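Long-range contacts in pseudoalteromonas arctica PAMC 21717 (Pseudoalteromonas arctica, PDB 5YL7), which probably cleaves peptide bonds as a cold-active, calcium-binding serine protease of the subtilase family: residues 162-174 against 188-200; 306-318 against 326-338. One frame throughout, in Å; residues are numbered along the deposited sequence.

Contact 1: residues 162-174 against 188-200; sequences SNPADVINMSLGG and TARSNGTVVVIAA
Val167 to Met170 pair in parallel with Val195 to Ile198, the axes of strands 167-170 and 195-199 passing 4.8 Å apart at 18°. Backbone bonds alternate in direction: Val195 N gives to Asp166 O (3.1 Å, the least straight), Ile168 N to Val195 O, Val197 N to Ile168 O, Met170 N to Val197 O, and Ala199 N to Met170 O. On one face Val167 CG2 lies beside Val195 CG1 (3.9 Å), the two side chains pointing the same way. On the other, Met170 bends at chi3 (-86°), bringing CE against Val196 CG1 (3.9 Å) and Ile198 CD1 (4.0 Å). Thr194 works with both branches: OG1 donates to Ala165 O at 2.8 Å, while CG2, anti to the backbone N (OG1 chi1 -56°), meets Ile168 CG1 at 3.6 Å, the side chains crossing at about a right angle. With an alanine here the hydroxyl and methyl are gone, which would probably leave Ala165 O without its side-chain donor and open a gap beside Ile168 CG1 and CD1. Water 2 joins Asp166 O to Gly193 O beside this end. Gly193 closes helix 180-191 in a Schellman motif, and that helix leads into strand 195-199. The two strands, joined through helix 180-191, make a right-handed beta-alpha-beta crossover in the parallel sheet of the subtilisin-like fold, and Ser171, past the first strand, touches the probable catalytic triad.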
# COMPACT_ATOMS: atom_id res chain seq x y z
N SER A 162 12.07 -0.65 16.59
CA SER A 162 11.32 -0.80 17.75
C SER A 162 9.83 -1.07 17.56
O SER A 162 9.07 -1.36 18.50
CB SER A 162 11.48 0.29 18.77
OG SER A 162 11.36 1.40 18.27
N ASN A 163 9.35 -1.00 16.28
CA ASN A 163 8.00 -1.21 15.93
C ASN A 163 7.86 -2.23 14.83
O ASN A 163 7.41 -1.86 13.69
CB ASN A 163 7.32 0.11 15.55
CG ASN A 163 7.39 1.18 16.65
OD1 ASN A 163 6.60 0.98 17.59
ND2 ASN A 163 8.19 2.18 16.46
N PRO A 164 8.26 -3.45 15.03
CA PRO A 164 8.13 -4.46 13.99
C PRO A 164 6.70 -4.54 13.50
O PRO A 164 5.74 -4.44 14.23
CB PRO A 164 8.58 -5.79 14.61
CG PRO A 164 8.52 -5.47 16.09
CD PRO A 164 8.71 -4.02 16.31
N ALA A 165 6.57 -4.74 12.17
CA ALA A 165 5.27 -4.72 11.49
C ALA A 165 4.57 -6.04 11.47
O ALA A 165 5.20 -7.07 11.28
CB ALA A 165 5.39 -4.14 10.10
N ASP A 166 3.28 -6.02 11.60
CA ASP A 166 2.42 -7.15 11.33
C ASP A 166 2.12 -7.38 9.84
O ASP A 166 1.92 -8.47 9.39
CB ASP A 166 1.09 -6.95 12.07
CG ASP A 166 1.27 -6.71 13.54
OD1 ASP A 166 1.62 -7.70 14.19
OD2 ASP A 166 1.19 -5.62 14.08
N VAL A 167 2.16 -6.25 9.12
CA VAL A 167 1.77 -6.24 7.68
C VAL A 167 2.81 -5.36 6.97
O VAL A 167 3.14 -4.29 7.50
CB VAL A 167 0.38 -5.65 7.50
CG1 VAL A 167 -0.02 -5.61 6.03
CG2 VAL A 167 -0.64 -6.32 8.35
N ILE A 168 3.26 -5.79 5.80
CA ILE A 168 4.05 -4.94 4.88
C ILE A 168 3.17 -4.67 3.70
O ILE A 168 2.56 -5.60 3.11
CB ILE A 168 5.33 -5.63 4.46
CG1 ILE A 168 6.38 -5.53 5.62
CG2 ILE A 168 5.90 -5.13 3.18
CD1 ILE A 168 7.52 -6.49 5.46
N ASN A 169 3.14 -3.42 3.26
CA ASN A 169 2.57 -3.01 1.96
C ASN A 169 3.65 -2.57 1.02
O ASN A 169 4.46 -1.68 1.36
CB ASN A 169 1.54 -1.87 2.18
CG ASN A 169 0.82 -1.53 0.91
OD1 ASN A 169 -0.22 -2.12 0.60
ND2 ASN A 169 1.41 -0.61 0.09
N MET A 170 3.71 -3.15 -0.16
CA MET A 170 4.62 -2.74 -1.24
C MET A 170 3.80 -2.42 -2.44
O MET A 170 3.46 -3.24 -3.33
CB MET A 170 5.65 -3.84 -1.64
CG MET A 170 6.74 -3.91 -0.54
SD MET A 170 8.19 -4.90 -1.11
CE MET A 170 7.36 -5.97 -0.59
N SER A 171 3.55 -1.12 -2.63
CA SER A 171 2.86 -0.54 -3.82
C SER A 171 3.92 -0.14 -4.80
O SER A 171 4.15 1.07 -5.06
CB SER A 171 2.02 0.62 -3.36
OG SER A 171 0.86 0.18 -2.70
N LEU A 172 4.67 -1.08 -5.32
CA LEU A 172 5.87 -0.85 -6.15
C LEU A 172 6.18 -2.06 -6.95
O LEU A 172 5.66 -3.17 -6.64
CB LEU A 172 7.06 -0.39 -5.25
CG LEU A 172 7.52 -1.44 -4.22
CD1 LEU A 172 8.41 -2.56 -4.83
CD2 LEU A 172 8.32 -0.84 -3.08
N GLY A 173 6.95 -1.91 -7.98
CA GLY A 173 7.42 -3.08 -8.72
C GLY A 173 8.08 -2.75 -10.02
O GLY A 173 8.35 -1.58 -10.34
N GLY A 174 8.38 -3.80 -10.72
CA GLY A 174 9.08 -3.65 -12.02
C GLY A 174 8.87 -4.93 -12.79
O GLY A 174 8.17 -5.81 -12.38
N THR A 188 12.33 -13.99 5.20
CA THR A 188 12.67 -13.45 6.50
C THR A 188 11.45 -12.75 7.14
O THR A 188 11.05 -13.02 8.30
CB THR A 188 13.82 -12.48 6.47
OG1 THR A 188 15.02 -13.27 6.17
CG2 THR A 188 14.05 -11.72 7.72
N ALA A 189 10.79 -11.86 6.37
CA ALA A 189 9.62 -11.16 6.95
C ALA A 189 8.53 -12.14 7.38
O ALA A 189 7.96 -12.06 8.49
CB ALA A 189 9.07 -10.19 5.91
N ARG A 190 8.23 -13.11 6.50
CA ARG A 190 7.20 -14.14 6.83
C ARG A 190 7.56 -14.95 8.06
O ARG A 190 6.74 -15.19 8.93
CB ARG A 190 7.03 -15.10 5.66
CG ARG A 190 6.42 -14.45 4.42
CD ARG A 190 6.54 -15.37 3.24
NE ARG A 190 6.12 -16.74 3.47
CZ ARG A 190 4.87 -17.11 3.63
NH1 ARG A 190 3.88 -16.30 3.39
NH2 ARG A 190 4.54 -18.31 4.08
N SER A 191 8.86 -15.23 8.22
CA SER A 191 9.35 -16.07 9.40
C SER A 191 9.22 -15.26 10.66
O SER A 191 9.08 -15.81 11.77
CB SER A 191 10.79 -16.42 9.15
OG SER A 191 11.69 -15.35 9.37
N ASN A 192 9.27 -13.92 10.55
CA ASN A 192 9.06 -13.02 11.69
C ASN A 192 7.61 -12.75 11.94
O ASN A 192 7.27 -11.96 12.85
CB ASN A 192 9.85 -11.74 11.45
CG ASN A 192 11.31 -11.90 11.58
OD1 ASN A 192 11.75 -12.86 12.33
ND2 ASN A 192 12.11 -11.06 10.99
N GLY A 193 6.66 -13.33 11.18
CA GLY A 193 5.25 -13.21 11.45
C GLY A 193 4.58 -12.14 10.58
O GLY A 193 3.40 -11.81 10.86
N THR A 194 5.29 -11.53 9.66
CA THR A 194 4.75 -10.36 8.88
C THR A 194 4.17 -10.87 7.58
O THR A 194 4.85 -11.57 6.78
CB THR A 194 5.87 -9.42 8.56
OG1 THR A 194 6.53 -9.03 9.80
CG2 THR A 194 5.40 -8.19 7.84
N VAL A 195 2.90 -10.55 7.29
CA VAL A 195 2.28 -10.79 5.99
C VAL A 195 2.68 -9.70 5.01
O VAL A 195 2.80 -8.53 5.39
CB VAL A 195 0.75 -10.96 6.12
CG1 VAL A 195 0.05 -9.68 6.51
CG2 VAL A 195 0.11 -11.54 4.86
N VAL A 196 2.87 -10.09 3.76
CA VAL A 196 3.42 -9.19 2.73
C VAL A 196 2.38 -9.00 1.64
O VAL A 196 2.04 -9.99 0.98
CB VAL A 196 4.74 -9.74 2.19
CG1 VAL A 196 5.31 -8.75 1.19
CG2 VAL A 196 5.75 -9.92 3.31
N VAL A 197 1.92 -7.77 1.44
CA VAL A 197 0.90 -7.43 0.47
C VAL A 197 1.50 -6.57 -0.59
O VAL A 197 2.15 -5.58 -0.28
CB VAL A 197 -0.26 -6.69 1.21
CG1 VAL A 197 -1.37 -6.33 0.20
CG2 VAL A 197 -0.85 -7.58 2.31
N ILE A 198 1.25 -6.92 -1.88
CA ILE A 198 1.97 -6.34 -3.00
C ILE A 198 1.01 -5.99 -4.13
O ILE A 198 0.05 -6.71 -4.43
CB ILE A 198 3.06 -7.29 -3.53
CG1 ILE A 198 3.99 -7.67 -2.35
CG2 ILE A 198 3.83 -6.62 -4.66
CD1 ILE A 198 5.13 -8.59 -2.69
N ALA A 199 1.25 -4.82 -4.73
CA ALA A 199 0.58 -4.42 -5.97
C ALA A 199 1.04 -5.23 -7.14
O ALA A 199 2.23 -5.34 -7.42
CB ALA A 199 0.83 -2.99 -6.25
N ALA A 200 0.09 -5.75 -7.95
CA ALA A 200 0.48 -6.66 -9.10
C ALA A 200 1.03 -5.94 -10.22
O ALA A 200 1.65 -6.63 -11.14
CB ALA A 200 -0.71 -7.45 -9.53
O HOH W 1 5.07 -9.61 13.14
O HOH W 2 0.93 -10.65 10.83
O HOH W 3 3.20 -10.15 13.63
O HOH W 4 4.94 -5.78 -7.85

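Contact 2: residues 306-318 against 326-338; sequences IESILKSTTRSFP and TGIVDAAAAVAAA. With CA (calcium ion), chain F.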
# COMPACT_ATOMS: atom_id res chain seq x y z
N ILE A 306 -3.48 -15.28 7.38
CA ILE A 306 -4.02 -14.01 6.91
C ILE A 306 -4.29 -14.04 5.43
O ILE A 306 -5.38 -13.65 4.97
CB ILE A 306 -3.17 -12.81 7.33
CG1 ILE A 306 -3.01 -12.73 8.83
CG2 ILE A 306 -3.69 -11.55 6.67
CD1 ILE A 306 -2.03 -11.66 9.30
N GLU A 307 -3.35 -14.56 4.65
CA GLU A 307 -3.58 -14.71 3.21
C GLU A 307 -4.82 -15.57 2.96
O GLU A 307 -5.64 -15.30 2.10
CB GLU A 307 -2.35 -15.26 2.53
CG GLU A 307 -2.53 -15.47 1.02
CD GLU A 307 -1.29 -15.68 0.27
OE1 GLU A 307 -0.19 -15.86 0.84
OE2 GLU A 307 -1.36 -15.69 -1.00
N SER A 308 -4.90 -16.70 3.68
CA SER A 308 -6.05 -17.62 3.50
C SER A 308 -7.34 -16.91 3.83
O SER A 308 -8.34 -17.07 3.07
CB SER A 308 -5.82 -18.84 4.26
OG SER A 308 -6.99 -19.71 4.01
N ILE A 309 -7.44 -16.18 4.88
CA ILE A 309 -8.67 -15.47 5.23
C ILE A 309 -9.01 -14.47 4.17
O ILE A 309 -10.17 -14.41 3.70
CB ILE A 309 -8.55 -14.80 6.65
CG1 ILE A 309 -8.53 -15.85 7.73
CG2 ILE A 309 -9.70 -13.84 6.86
CD1 ILE A 309 -8.01 -15.37 9.07
N LEU A 310 -8.05 -13.68 3.69
CA LEU A 310 -8.29 -12.67 2.64
C LEU A 310 -8.84 -13.37 1.41
O LEU A 310 -9.82 -12.91 0.80
CB LEU A 310 -7.02 -11.97 2.27
CG LEU A 310 -6.54 -10.92 3.30
CD1 LEU A 310 -5.07 -10.53 2.99
CD2 LEU A 310 -7.40 -9.66 3.34
N LYS A 311 -8.21 -14.46 0.96
CA LYS A 311 -8.57 -15.16 -0.28
C LYS A 311 -9.91 -15.89 -0.13
O LYS A 311 -10.66 -15.97 -1.10
CB LYS A 311 -7.51 -16.14 -0.68
CG LYS A 311 -6.20 -15.46 -1.12
CD LYS A 311 -5.10 -16.46 -1.58
CE LYS A 311 -5.52 -17.07 -2.86
NZ LYS A 311 -4.33 -17.71 -3.51
N SER A 312 -10.18 -16.42 1.05
CA SER A 312 -11.35 -17.31 1.20
C SER A 312 -12.62 -16.57 1.42
O SER A 312 -13.69 -17.19 1.38
CB SER A 312 -11.10 -18.31 2.32
OG SER A 312 -9.92 -19.08 2.21
N THR A 313 -12.59 -15.28 1.73
CA THR A 313 -13.75 -14.47 2.07
C THR A 313 -14.11 -13.41 1.07
O THR A 313 -14.91 -12.54 1.34
CB THR A 313 -13.62 -13.86 3.48
OG1 THR A 313 -12.52 -12.94 3.46
CG2 THR A 313 -13.39 -14.92 4.54
N THR A 314 -13.48 -13.44 -0.11
CA THR A 314 -13.75 -12.43 -1.11
C THR A 314 -15.23 -12.58 -1.64
O THR A 314 -15.84 -13.68 -1.53
CB THR A 314 -12.82 -12.52 -2.31
OG1 THR A 314 -12.89 -13.86 -2.85
CG2 THR A 314 -11.43 -12.19 -2.00
N ARG A 315 -15.69 -11.53 -2.20
CA ARG A 315 -17.03 -11.48 -2.81
C ARG A 315 -16.90 -11.46 -4.31
O ARG A 315 -15.83 -11.29 -4.89
CB ARG A 315 -17.81 -10.25 -2.32
CG ARG A 315 -17.34 -8.90 -2.92
CD ARG A 315 -18.05 -7.71 -2.47
NE ARG A 315 -17.39 -6.58 -3.03
CZ ARG A 315 -17.63 -5.90 -4.10
NH1 ARG A 315 -17.10 -4.70 -4.24
NH2 ARG A 315 -18.38 -6.31 -5.14
N SER A 316 -18.02 -11.71 -5.01
CA SER A 316 -18.07 -11.82 -6.44
C SER A 316 -17.72 -10.52 -7.14
O SER A 316 -18.01 -9.44 -6.64
CB SER A 316 -19.46 -12.29 -6.94
OG SER A 316 -19.78 -13.60 -6.45
N PHE A 317 -17.24 -10.69 -8.35
CA PHE A 317 -17.05 -9.57 -9.24
C PHE A 317 -18.38 -9.18 -9.95
O PHE A 317 -18.91 -10.06 -10.62
CB PHE A 317 -16.01 -9.88 -10.31
CG PHE A 317 -14.61 -10.10 -9.79
CD1 PHE A 317 -13.82 -9.04 -9.39
CD2 PHE A 317 -14.11 -11.38 -9.74
CE1 PHE A 317 -12.55 -9.32 -8.94
CE2 PHE A 317 -12.85 -11.63 -9.24
CZ PHE A 317 -12.09 -10.61 -8.87
N PRO A 318 -18.81 -7.97 -9.85
CA PRO A 318 -20.09 -7.62 -10.58
C PRO A 318 -19.81 -7.32 -12.01
O PRO A 318 -20.82 -7.14 -12.73
CB PRO A 318 -20.59 -6.42 -9.83
CG PRO A 318 -19.51 -5.87 -9.11
CD PRO A 318 -18.47 -6.96 -8.81
N THR A 326 -9.45 -14.55 -6.30
CA THR A 326 -10.68 -15.26 -5.94
C THR A 326 -11.87 -14.37 -5.96
O THR A 326 -13.02 -14.91 -5.85
CB THR A 326 -10.55 -15.93 -4.55
OG1 THR A 326 -10.44 -14.90 -3.57
CG2 THR A 326 -9.39 -16.85 -4.49
N GLY A 327 -11.72 -13.05 -5.94
CA GLY A 327 -12.83 -12.12 -5.78
C GLY A 327 -12.31 -10.78 -5.29
O GLY A 327 -11.07 -10.60 -5.23
N ILE A 328 -13.22 -9.89 -4.97
CA ILE A 328 -12.87 -8.59 -4.36
C ILE A 328 -12.85 -8.78 -2.85
O ILE A 328 -13.77 -9.35 -2.25
CB ILE A 328 -13.87 -7.51 -4.75
CG1 ILE A 328 -13.88 -7.30 -6.26
CG2 ILE A 328 -13.63 -6.18 -3.99
CD1 ILE A 328 -15.05 -6.52 -6.79
N VAL A 329 -11.79 -8.32 -2.20
CA VAL A 329 -11.70 -8.39 -0.72
C VAL A 329 -12.95 -7.76 -0.08
O VAL A 329 -13.34 -6.67 -0.49
CB VAL A 329 -10.37 -7.73 -0.25
CG1 VAL A 329 -10.38 -7.50 1.27
CG2 VAL A 329 -9.23 -8.57 -0.69
N ASP A 330 -13.46 -8.52 0.88
CA ASP A 330 -14.66 -8.10 1.61
C ASP A 330 -14.26 -7.97 3.05
O ASP A 330 -14.05 -8.94 3.73
CB ASP A 330 -15.76 -9.15 1.38
CG ASP A 330 -17.00 -8.91 2.15
OD1 ASP A 330 -17.02 -8.13 3.13
OD2 ASP A 330 -18.07 -9.55 1.81
N ALA A 331 -14.09 -6.70 3.45
CA ALA A 331 -13.53 -6.48 4.81
C ALA A 331 -14.41 -7.11 5.87
O ALA A 331 -13.91 -7.65 6.85
CB ALA A 331 -13.40 -5.02 5.07
N ALA A 332 -15.70 -6.93 5.75
CA ALA A 332 -16.64 -7.48 6.79
C ALA A 332 -16.55 -8.96 6.92
O ALA A 332 -16.44 -9.53 8.03
CB ALA A 332 -18.04 -7.04 6.52
N ALA A 333 -16.51 -9.65 5.74
CA ALA A 333 -16.42 -11.10 5.77
C ALA A 333 -15.10 -11.61 6.30
O ALA A 333 -14.99 -12.61 6.98
CB ALA A 333 -16.72 -11.68 4.39
N ALA A 334 -13.99 -10.91 5.95
CA ALA A 334 -12.71 -11.24 6.45
C ALA A 334 -12.61 -11.11 7.98
O ALA A 334 -12.07 -11.97 8.61
CB ALA A 334 -11.62 -10.35 5.75
N VAL A 335 -13.13 -9.97 8.49
CA VAL A 335 -13.11 -9.82 9.97
C VAL A 335 -13.97 -10.88 10.64
O VAL A 335 -13.52 -11.42 11.66
CB VAL A 335 -13.51 -8.40 10.28
CG1 VAL A 335 -13.94 -8.21 11.74
CG2 VAL A 335 -12.44 -7.40 9.86
N ALA A 336 -15.12 -11.20 10.06
CA ALA A 336 -15.93 -12.28 10.61
C ALA A 336 -15.19 -13.58 10.65
O ALA A 336 -15.23 -14.36 11.64
CB ALA A 336 -17.20 -12.44 9.81
N ALA A 337 -14.45 -13.90 9.59
CA ALA A 337 -13.68 -15.11 9.54
C ALA A 337 -12.51 -15.15 10.45
O ALA A 337 -12.06 -16.25 10.85
CB ALA A 337 -13.22 -15.39 8.06
N ALA A 338 -12.00 -13.99 10.85
CA ALA A 338 -10.89 -13.94 11.77
C ALA A 338 -11.39 -13.88 13.22
O ALA A 338 -10.56 -13.88 14.12
CB ALA A 338 -10.16 -12.64 11.50
CA CA F . 0.09 -15.57 -3.00
O HOH W 5 1.44 -16.72 -1.20
O HOH W 6 -11.80 -10.90 1.60
O HOH W 7 -17.59 -12.20 0.97
O HOH W 8 -15.94 -5.83 -0.82
O HOH W 9 -0.98 -16.64 -5.44
O HOH W 10 -0.27 -17.86 -3.53
O HOH W 11 0.44 -15.26 -5.41
O HOH W 12 2.55 -15.68 -3.64
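Thr314 and Thr326 each turn OG1 between the backbone N and the carbonyl carbon (chi1 55° and 66°), which brings the two hydroxyls together with the side chains at about a right angle. Thr314 OG1 donates to Thr326 OG1 at 2.8 Å, and Thr326 OG1 in turn donates to Lys311 O at 2.7 Å, in the carbonyl plane on a lone pair. This chain of two bonds ties the last turn of helix 303-312 to the returning chain. Next to it, Arg315 and Ile328 form a single antiparallel, hydrogen-bonded bridge, with Arg315 N giving to Ile328 O at 2.9 Å. Ile328 is held between two side chains of 306-318: its CD1 lies over one face of the Arg315 guanidinium, offset toward the rim, and its CG1 meets Phe317 CD1 at 3.6 Å. Arg315 NH1 donates to Ala18 O and Gly20 O. Phe317 CE2 also comes within 3.5 Å of Gly327 CA, where a side chain would clash with Arg315 O and Thr314 OG1.

Helices 306-312 and 331-338 cross at 134°, their axes 8.9 Å apart. Thr313 sets CG2 against Ala337 CB (3.6 Å), and Ile309 CG2 meets the same methyl; alanines allow this close approach. Asp330 caps helix 331-338, its OD1 accepting from Ala333 N above the carboxylate plane and also bonded by Asn22. Water 6 joins Leu310 O and Thr313 OG1 to Asp330 N. Glu307 OE2 binds calcium at 2.5 Å together with Val218 and Asp241, and Lys311 NZ also bonds Asp241. Hydroxyls and waters thus satisfy backbone groups where the helix ends, while the calcium and the lysine probably offset the negative charge gathered at Glu307 and Asp241.

Overall arrangement
Contact 1 closes before contact 2 opens along the chain, and their centres lie 19 Å apart. The first sits deep in the seven-stranded parallel sheet; the second lies farther out, near the C-terminus, its centre about 17 Å from that of the chain. They touch directly where Val195 CG1 packs on Ile306 CD1 at 4.0 Å. Helix 280-297 bridges them: Asn169 and Asp166 of contact 1 touch it, as do Ile309, Leu310 and Val335 of contact 2. The sheet is a second link, since segment 326-338 bonds through its backbone to edge strand 242-245. The C-terminal region is thus joined to the same sheet and central helix that carry probable catalytic residues.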